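PDB 5T8V: sister chromatid cohesion protein from Chaetomium thermophilum, which probably acts as a cohesin loader that binds chromatin, this chain being its C-terminal fragment, a long curved array of HEAT repeats. Local coordinates for residues Pro1270-Val1273 against Gln1274-Phe1278; Glu1281-Phe1285 against Phe1286-Thr1290; Val1424-Glu1427 against Ile1428-Met1432. All coordinates share one frame; numbering follows the deposited sequence.

Contact 1: Pro1270-Val1273 against Gln1274-Phe1278; sequences PPHV and QYSRF
The carbonyl oxygen His1272 O takes two hydrogen bonds from Ser1276, one from the backbone and one from the side chain. Ser1276 N lies 2.9 Å from His1272 O, well above the carbonyl plane. The hydroxyl Ser1276 OG also donates to His1272 O, and its modelled length, being unusually short, is best not pressed. These are the first two turns of the alpha helix 1271-1284 in the HEAT-repeat C-terminal part of the protein, with Pro1270 at the N-cap. Three more i to i+4 bonds run through them: Gln1274 N meets Pro1270 O at 3.0 Å, while Tyr1275 N to Pro1271 O and Arg1277 N to Val1273 O each measure 2.9 Å. Pro1270 O also receives a weak bond from Val1273 N, and Pro1271, lacking an N-H, suits the first position of a helix, where an amide has no carbonyl in a preceding turn.

The serine hydroxyl stands beside its own backbone N (chi1 -62°), which turns it back on the preceding turn. There it does a second job: OG sits 3.3 Å above the centre of the His1272 imidazole, covering one face. With CG anti to the backbone N (chi1 -176°), that ring rises alongside the helix, and its NE2 is hydrogen-bonded to Ile1256 O, which helps to hold the ring in that orientation. Ile1373 of helix 1364-1387 packs on His1272, Val1273 and Ser1276. Tyr1275, whose OH bonds to Gln1255 OE1, meets the imidazole edge to edge, its CD2 4.2 Å from His1272 ND1.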
loop_
_atom_site.group_PDB
_atom_site.type_symbol
_atom_site.label_atom_id
_atom_site.label_comp_id
_atom_site.label_asym_id
_atom_site.label_seq_id
_atom_site.Cartn_x
_atom_site.Cartn_y
_atom_site.Cartn_z
ATOM N N PRO A 1270 -45.390 13.964 -22.719
ATOM C CA PRO A 1270 -45.223 14.872 -23.849
ATOM C C PRO A 1270 -43.804 14.816 -24.369
ATOM O O PRO A 1270 -42.851 14.575 -23.604
ATOM C CB PRO A 1270 -45.551 16.246 -23.247
ATOM C CG PRO A 1270 -46.390 15.956 -22.067
ATOM C CD PRO A 1270 -45.907 14.655 -21.527
ATOM N N PRO A 1271 -43.607 15.023 -25.675
ATOM C CA PRO A 1271 -42.233 15.030 -26.205
ATOM C C PRO A 1271 -41.325 16.004 -25.475
ATOM O O PRO A 1271 -40.181 15.666 -25.141
ATOM C CB PRO A 1271 -42.430 15.423 -27.676
ATOM C CG PRO A 1271 -43.840 15.055 -27.989
ATOM C CD PRO A 1271 -44.609 15.271 -26.726
ATOM N N HIS A 1272 -41.819 17.213 -25.203
ATOM C CA HIS A 1272 -41.017 18.220 -24.524
ATOM C C HIS A 1272 -40.762 17.873 -23.063
ATOM O O HIS A 1272 -39.804 18.389 -22.478
ATOM C CB HIS A 1272 -41.698 19.584 -24.625
ATOM C CG HIS A 1272 -40.898 20.698 -24.030
ATOM N ND1 HIS A 1272 -39.587 20.940 -24.378
ATOM C CD2 HIS A 1272 -41.220 21.631 -23.105
ATOM C CE1 HIS A 1272 -39.137 21.977 -23.695
ATOM N NE2 HIS A 1272 -40.109 22.415 -22.914
ATOM N N VAL A 1273 -41.592 17.024 -22.456
ATOM C CA VAL A 1273 -41.334 16.587 -21.087
ATOM C C VAL A 1273 -40.257 15.510 -21.063
ATOM O O VAL A 1273 -39.392 15.501 -20.180
ATOM C CB VAL A 1273 -42.638 16.101 -20.429
ATOM C CG1 VAL A 1273 -42.357 15.466 -19.065
ATOM C CG2 VAL A 1273 -43.611 17.260 -20.275
ATOM N N GLN A 1274 -40.295 14.581 -22.021
ATOM C CA GLN A 1274 -39.226 13.596 -22.139
ATOM C C GLN A 1274 -37.895 14.278 -22.427
ATOM O O GLN A 1274 -36.868 13.945 -21.821
ATOM C CB GLN A 1274 -39.570 12.589 -23.237
ATOM C CG GLN A 1274 -38.612 11.412 -23.342
ATOM C CD GLN A 1274 -38.663 10.504 -22.130
ATOM O OE1 GLN A 1274 -39.673 9.849 -21.870
ATOM N NE2 GLN A 1274 -37.568 10.460 -21.379
ATOM N N TYR A 1275 -37.901 15.249 -23.344
ATOM C CA TYR A 1275 -36.685 15.992 -23.664
ATOM C C TYR A 1275 -36.204 16.803 -22.462
ATOM O O TYR A 1275 -35.023 16.747 -22.085
ATOM C CB TYR A 1275 -36.961 16.895 -24.870
ATOM C CG TYR A 1275 -35.797 17.737 -25.335
ATOM C CD1 TYR A 1275 -34.543 17.178 -25.539
ATOM C CD2 TYR A 1275 -35.962 19.090 -25.602
ATOM C CE1 TYR A 1275 -33.480 17.949 -25.975
ATOM C CE2 TYR A 1275 -34.909 19.868 -26.037
ATOM C CZ TYR A 1275 -33.669 19.293 -26.224
ATOM O OH TYR A 1275 -32.616 20.066 -26.659
ATOM N N SER A 1276 -37.114 17.557 -21.841
ATOM C CA SER A 1276 -36.762 18.342 -20.663
ATOM C C SER A 1276 -36.129 17.465 -19.591
ATOM O O SER A 1276 -35.066 17.789 -19.053
ATOM C CB SER A 1276 -38.005 19.047 -20.117
ATOM O OG SER A 1276 -38.532 19.959 -21.066
ATOM N N ARG A 1277 -36.775 16.343 -19.266
ATOM C CA ARG A 1277 -36.187 15.395 -18.327
ATOM C C ARG A 1277 -34.790 14.989 -18.774
ATOM O O ARG A 1277 -33.844 14.968 -17.973
ATOM C CB ARG A 1277 -37.084 14.163 -18.199
ATOM C CG ARG A 1277 -36.543 13.113 -17.241
ATOM C CD ARG A 1277 -37.423 11.879 -17.203
ATOM N NE ARG A 1277 -37.110 11.036 -16.054
ATOM C CZ ARG A 1277 -37.804 9.960 -15.700
ATOM N NH1 ARG A 1277 -38.863 9.582 -16.405
ATOM N NH2 ARG A 1277 -37.441 9.263 -14.631
ATOM N N PHE A 1278 -34.642 14.665 -20.061
ATOM C CA PHE A 1278 -33.346 14.232 -20.566
ATOM C C PHE A 1278 -32.261 15.257 -20.264
ATOM O O PHE A 1278 -31.145 14.888 -19.880
ATOM C CB PHE A 1278 -33.416 13.967 -22.071
ATOM C CG PHE A 1278 -32.067 13.787 -22.711
ATOM C CD1 PHE A 1278 -31.376 12.597 -22.577
ATOM C CD2 PHE A 1278 -31.488 14.811 -23.443
ATOM C CE1 PHE A 1278 -30.132 12.431 -23.159
ATOM C CE2 PHE A 1278 -30.249 14.651 -24.027
ATOM C CZ PHE A 1278 -29.570 13.460 -23.886
#

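Contact 2: Glu1281-Phe1285 against Phe1286-Thr1290; sequences ENLAF and FEYVT
Phe1286 folds its ring back over the last turn of helix 1271-1284, against Asn1282 and Leu1283, where the chain leaves the helix for the loop before helix 1291-1319. From the backbone outwards, its CB rests over one face of the Tyr1288 ring, towards the rim. CG and CD1 run past Phe1285 O, the CG at 3.3 Å. The ring then slides beneath Asn1282 O, which stands 3.1 Å above one face near CD2. CE2 meets Leu1283 CD2 at 3.9 Å, the methyl lying in the plane of the ring at its edge, and CZ ends against Asn1282 CB at 3.8 Å. Leu1249 and Leu1252 of helix 1243-1254, with Pro1228, also pack on the ring. With an alanine here, Asn1282 O and Leu1283 CD2 would lose the ring beside them, and a gap would probably open towards Leu1249 and Leu1252.

Tyr1288 handles the polar side. Its CG lies beside its own backbone N (chi1 -56°), bringing the hydroxyl back to the helix end, where OH donates to Leu1283 O at 2.6 Å, in the carbonyl plane and on a lone pair. The weakly bonded turn thus treats its carbonyls differently: Leu1283 O is bonded by a phenol hydroxyl, while Asn1282 O, which accepts a weak bond from Phe1285 N, lies against an aromatic face.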
loop_
_atom_site.group_PDB
_atom_site.type_symbol
_atom_site.label_atom_id
_atom_site.label_comp_id
_atom_site.label_asym_id
_atom_site.label_seq_id
_atom_site.Cartn_x
_atom_site.Cartn_y
_atom_site.Cartn_z
ATOM N N GLU A 1281 -31.687 15.864 -16.151
ATOM C CA GLU A 1281 -30.898 14.784 -15.571
ATOM C C GLU A 1281 -29.422 14.928 -15.925
ATOM O O GLU A 1281 -28.557 14.434 -15.192
ATOM C CB GLU A 1281 -31.439 13.434 -16.040
ATOM C CG GLU A 1281 -32.804 13.087 -15.473
ATOM C CD GLU A 1281 -33.385 11.822 -16.079
ATOM O OE1 GLU A 1281 -33.317 11.666 -17.315
ATOM O OE2 GLU A 1281 -33.906 10.983 -15.317
ATOM N N ASN A 1282 -29.114 15.599 -17.040
ATOM C CA ASN A 1282 -27.726 15.933 -17.340
ATOM C C ASN A 1282 -27.220 17.040 -16.426
ATOM O O ASN A 1282 -26.062 17.016 -15.992
ATOM C CB ASN A 1282 -27.581 16.354 -18.804
ATOM C CG ASN A 1282 -27.556 15.176 -19.756
ATOM O OD1 ASN A 1282 -26.567 14.449 -19.836
ATOM N ND2 ASN A 1282 -28.640 14.992 -20.499
ATOM N N LEU A 1283 -28.071 18.024 -16.123
ATOM C CA LEU A 1283 -27.651 19.119 -15.254
ATOM C C LEU A 1283 -27.328 18.615 -13.854
ATOM O O LEU A 1283 -26.418 19.131 -13.196
ATOM C CB LEU A 1283 -28.736 20.192 -15.192
ATOM C CG LEU A 1283 -29.073 20.891 -16.511
ATOM C CD1 LEU A 1283 -30.292 21.784 -16.339
ATOM C CD2 LEU A 1283 -27.888 21.690 -17.028
ATOM N N ALA A 1284 -28.067 17.607 -13.382
ATOM C CA ALA A 1284 -27.826 17.077 -12.042
ATOM C C ALA A 1284 -26.354 16.738 -11.831
ATOM O O ALA A 1284 -25.766 17.080 -10.798
ATOM C CB ALA A 1284 -28.698 15.844 -11.804
ATOM N N PHE A 1285 -25.740 16.068 -12.804
ATOM C CA PHE A 1285 -24.354 15.626 -12.707
ATOM C C PHE A 1285 -23.614 16.071 -13.956
ATOM O O PHE A 1285 -24.083 15.829 -15.071
ATOM C CB PHE A 1285 -24.278 14.105 -12.556
ATOM C CG PHE A 1285 -25.526 13.491 -11.979
ATOM C CD1 PHE A 1285 -25.682 13.358 -10.607
ATOM C CD2 PHE A 1285 -26.545 13.054 -12.808
ATOM C CE1 PHE A 1285 -26.831 12.796 -10.078
ATOM C CE2 PHE A 1285 -27.696 12.492 -12.284
ATOM C CZ PHE A 1285 -27.838 12.363 -10.918
ATOM N N PHE A 1286 -22.463 16.720 -13.777
ATOM C CA PHE A 1286 -21.729 17.244 -14.925
ATOM C C PHE A 1286 -20.239 17.430 -14.662
ATOM O O PHE A 1286 -19.468 17.649 -15.603
ATOM C CB PHE A 1286 -22.327 18.592 -15.357
ATOM C CG PHE A 1286 -23.083 18.553 -16.664
ATOM C CD1 PHE A 1286 -22.665 17.755 -17.717
ATOM C CD2 PHE A 1286 -24.213 19.337 -16.836
ATOM C CE1 PHE A 1286 -23.367 17.732 -18.911
ATOM C CE2 PHE A 1286 -24.915 19.319 -18.026
ATOM C CZ PHE A 1286 -24.490 18.516 -19.065
ATOM N N GLU A 1287 -19.813 17.355 -13.402
ATOM C CA GLU A 1287 -18.430 17.647 -13.033
ATOM C C GLU A 1287 -18.048 19.063 -13.472
ATOM O O GLU A 1287 -17.141 19.275 -14.281
ATOM C CB GLU A 1287 -17.468 16.607 -13.624
ATOM C CG GLU A 1287 -17.362 15.314 -12.831
ATOM C CD GLU A 1287 -16.700 15.508 -11.480
ATOM O OE1 GLU A 1287 -17.336 16.092 -10.576
ATOM O OE2 GLU A 1287 -15.535 15.084 -11.322
ATOM N N TYR A 1288 -18.770 20.035 -12.922
ATOM C CA TYR A 1288 -18.486 21.434 -13.210
ATOM C C TYR A 1288 -17.096 21.799 -12.698
ATOM O O TYR A 1288 -16.629 21.281 -11.681
ATOM C CB TYR A 1288 -19.545 22.332 -12.570
ATOM C CG TYR A 1288 -20.962 21.993 -12.980
ATOM C CD1 TYR A 1288 -21.536 22.568 -14.106
ATOM C CD2 TYR A 1288 -21.723 21.096 -12.242
ATOM C CE1 TYR A 1288 -22.830 22.259 -14.485
ATOM C CE2 TYR A 1288 -23.017 20.780 -12.613
ATOM C CZ TYR A 1288 -23.566 21.366 -13.734
ATOM O OH TYR A 1288 -24.854 21.054 -14.107
ATOM N N VAL A 1289 -16.432 22.706 -13.417
ATOM C CA VAL A 1289 -15.047 23.062 -13.129
ATOM C C VAL A 1289 -14.914 24.450 -12.519
ATOM O O VAL A 1289 -13.796 24.854 -12.168
ATOM C CB VAL A 1289 -14.167 22.937 -14.389
ATOM C CG1 VAL A 1289 -14.432 24.074 -15.376
ATOM C CG2 VAL A 1289 -12.685 22.850 -14.018
ATOM N N THR A 1290 -16.012 25.190 -12.369
ATOM C CA THR A 1290 -15.988 26.468 -11.669
ATOM C C THR A 1290 -17.305 26.644 -10.931
ATOM O O THR A 1290 -18.331 26.083 -11.323
ATOM C CB THR A 1290 -15.772 27.657 -12.617
ATOM O OG1 THR A 1290 -16.833 27.709 -13.577
ATOM C CG2 THR A 1290 -14.438 27.548 -13.340
#

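Contact 3: Val1424-Glu1427 against Ile1428-Met1432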
loop_
_atom_site.group_PDB
_atom_site.type_symbol
_atom_site.label_atom_id
_atom_site.label_comp_id
_atom_site.label_asym_id
_atom_site.label_seq_id
_atom_site.Cartn_x
_atom_site.Cartn_y
_atom_site.Cartn_z
ATOM N N VAL A 1424 -31.965 12.375 -5.541
ATOM C CA VAL A 1424 -32.417 13.279 -6.593
ATOM C C VAL A 1424 -32.887 12.493 -7.812
ATOM O O VAL A 1424 -33.856 12.875 -8.477
ATOM C CB VAL A 1424 -31.301 14.278 -6.953
ATOM C CG1 VAL A 1424 -30.055 13.553 -7.449
ATOM C CG2 VAL A 1424 -31.792 15.283 -7.986
ATOM N N TRP A 1425 -32.212 11.386 -8.127
ATOM C CA TRP A 1425 -32.624 10.547 -9.247
ATOM C C TRP A 1425 -34.006 9.951 -8.996
ATOM O O TRP A 1425 -34.949 10.161 -9.774
ATOM C CB TRP A 1425 -31.580 9.448 -9.460
ATOM C CG TRP A 1425 -31.740 8.655 -10.719
ATOM C CD1 TRP A 1425 -32.260 7.399 -10.836
ATOM C CD2 TRP A 1425 -31.358 9.056 -12.039
ATOM N NE1 TRP A 1425 -32.231 6.995 -12.149
ATOM C CE2 TRP A 1425 -31.682 7.995 -12.908
ATOM C CE3 TRP A 1425 -30.777 10.212 -12.573
ATOM C CZ2 TRP A 1425 -31.445 8.054 -14.281
ATOM C CZ3 TRP A 1425 -30.544 10.269 -13.936
ATOM C CH2 TRP A 1425 -30.878 9.196 -14.775
ATOM N N GLU A 1426 -34.140 9.206 -7.898
ATOM C CA GLU A 1426 -35.426 8.632 -7.518
ATOM C C GLU A 1426 -36.525 9.687 -7.523
ATOM O O GLU A 1426 -37.600 9.480 -8.097
ATOM C CB GLU A 1426 -35.305 7.979 -6.139
ATOM C CG GLU A 1426 -36.627 7.635 -5.466
ATOM C CD GLU A 1426 -36.430 7.002 -4.103
ATOM O OE1 GLU A 1426 -35.287 6.602 -3.790
ATOM O OE2 GLU A 1426 -37.416 6.911 -3.338
ATOM N N GLU A 1427 -36.271 10.831 -6.886
ATOM C CA GLU A 1427 -37.298 11.864 -6.793
ATOM C C GLU A 1427 -37.660 12.406 -8.169
ATOM O O GLU A 1427 -38.832 12.688 -8.444
ATOM C CB GLU A 1427 -36.827 12.994 -5.877
ATOM C CG GLU A 1427 -37.883 14.058 -5.611
ATOM C CD GLU A 1427 -39.107 13.505 -4.905
ATOM O OE1 GLU A 1427 -39.039 12.368 -4.389
ATOM O OE2 GLU A 1427 -40.139 14.208 -4.865
ATOM N N ILE A 1428 -36.669 12.565 -9.049
ATOM C CA ILE A 1428 -36.954 12.988 -10.417
ATOM C C ILE A 1428 -37.903 12.002 -11.082
ATOM O O ILE A 1428 -38.875 12.395 -11.739
ATOM C CB ILE A 1428 -35.648 13.146 -11.217
ATOM C CG1 ILE A 1428 -34.926 14.430 -10.799
ATOM C CG2 ILE A 1428 -35.925 13.179 -12.728
ATOM C CD1 ILE A 1428 -33.514 14.551 -11.335
ATOM N N ASN A 1429 -37.639 10.703 -10.922
ATOM C CA ASN A 1429 -38.547 9.703 -11.478
ATOM C C ASN A 1429 -39.947 9.856 -10.891
ATOM O O ASN A 1429 -40.946 9.845 -11.621
ATOM C CB ASN A 1429 -38.007 8.296 -11.220
ATOM C CG ASN A 1429 -38.885 7.216 -11.826
ATOM O OD1 ASN A 1429 -39.455 7.396 -12.902
ATOM N ND2 ASN A 1429 -39.006 6.091 -11.130
ATOM N N ASN A 1430 -40.035 10.002 -9.567
ATOM C CA ASN A 1430 -41.330 10.191 -8.918
ATOM C C ASN A 1430 -42.097 11.338 -9.560
ATOM O O ASN A 1430 -43.267 11.192 -9.931
ATOM C CB ASN A 1430 -41.131 10.449 -7.424
ATOM C CG ASN A 1430 -40.417 9.310 -6.725
ATOM O OD1 ASN A 1430 -39.923 8.382 -7.368
ATOM N ND2 ASN A 1430 -40.353 9.377 -5.400
ATOM N N ILE A 1431 -41.449 12.497 -9.697
ATOM C CA ILE A 1431 -42.085 13.633 -10.356
ATOM C C ILE A 1431 -42.520 13.249 -11.762
ATOM O O ILE A 1431 -43.614 13.613 -12.213
ATOM C CB ILE A 1431 -41.130 14.844 -10.372
ATOM C CG1 ILE A 1431 -40.765 15.261 -8.942
ATOM C CG2 ILE A 1431 -41.762 16.022 -11.111
ATOM C CD1 ILE A 1431 -39.503 16.090 -8.853
ATOM N N MET A 1432 -41.679 12.496 -12.471
ATOM C CA MET A 1432 -41.942 12.100 -13.848
ATOM C C MET A 1432 -42.899 10.920 -13.956
ATOM O O MET A 1432 -43.060 10.372 -15.052
ATOM C CB MET A 1432 -40.623 11.768 -14.550
ATOM C CG MET A 1432 -39.697 12.965 -14.699
ATOM S SD MET A 1432 -40.314 14.176 -15.886
ATOM C CE MET A 1432 -39.169 15.526 -15.621
#
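Val1424 and Ile1428, one turn apart on helix 1422-1431, lie side by side and point the same way, with Val1424 CG2 3.8 Å from Ile1428 CD1. The fit follows from both torsions: Val1424 CG2 is anti to its backbone N, and Ile1428 CG1 stands beside its own N (chi1 -75°), reaching back along the helix towards the valine. Glu1427 and Ile1431 are set differently. Their side chains cross at about a right angle and meet through aliphatic carbons, Glu1427 CG and Ile1431 CD1, at 4.2 Å, while a bend at chi2 (62°) turns the carboxylate aside. Trp1425 meets Phe1226 edge-to-face.

Beneath them the regular alpha-helical bonds continue: Ile1428 N to Val1424 O and Ile1431 N to Glu1427 O are both 2.9 Å. A similar bond from Met1432 N to Ile1428 O closes the last turn, after which the chain leaves helical geometry.

Ile1428 is buried between helices, packing on Ile1280 and Glu1281 of helix 1271-1284 and on Val1380 of helix 1364-1387. Val1424 touches Tyr1383 and Met1432 touches Ala1376 of the latter helix, while Met1432 also reaches Arg1277 of the former.

Contacts 1 and 2 occupy the two ends of one helix, 1271-1284, about 19 Å apart between centres, and both are largely buried; contact 3, on helix 1422-1431, is only partly so. Their chemistry follows their place. Contact 1 opens the helix with backbone bonds and a serine hydroxyl turned back on a carbonyl, contact 2 closes it with aromatic cover and a tyrosine hydroxyl, and contact 3 joins a greasy inner side to a carboxylate-bearing outer one. Helix 1422-1431 runs alongside helix 1271-1284, roughly antiparallel, and touches both other contacts: Arg1277 NH2 probably bonds to Asn1429 OD1 at 3.2 Å and its guanidinium packs on Met1432, while Phe1285 CE2 rests 3.8 Å from Trp1425 CE3.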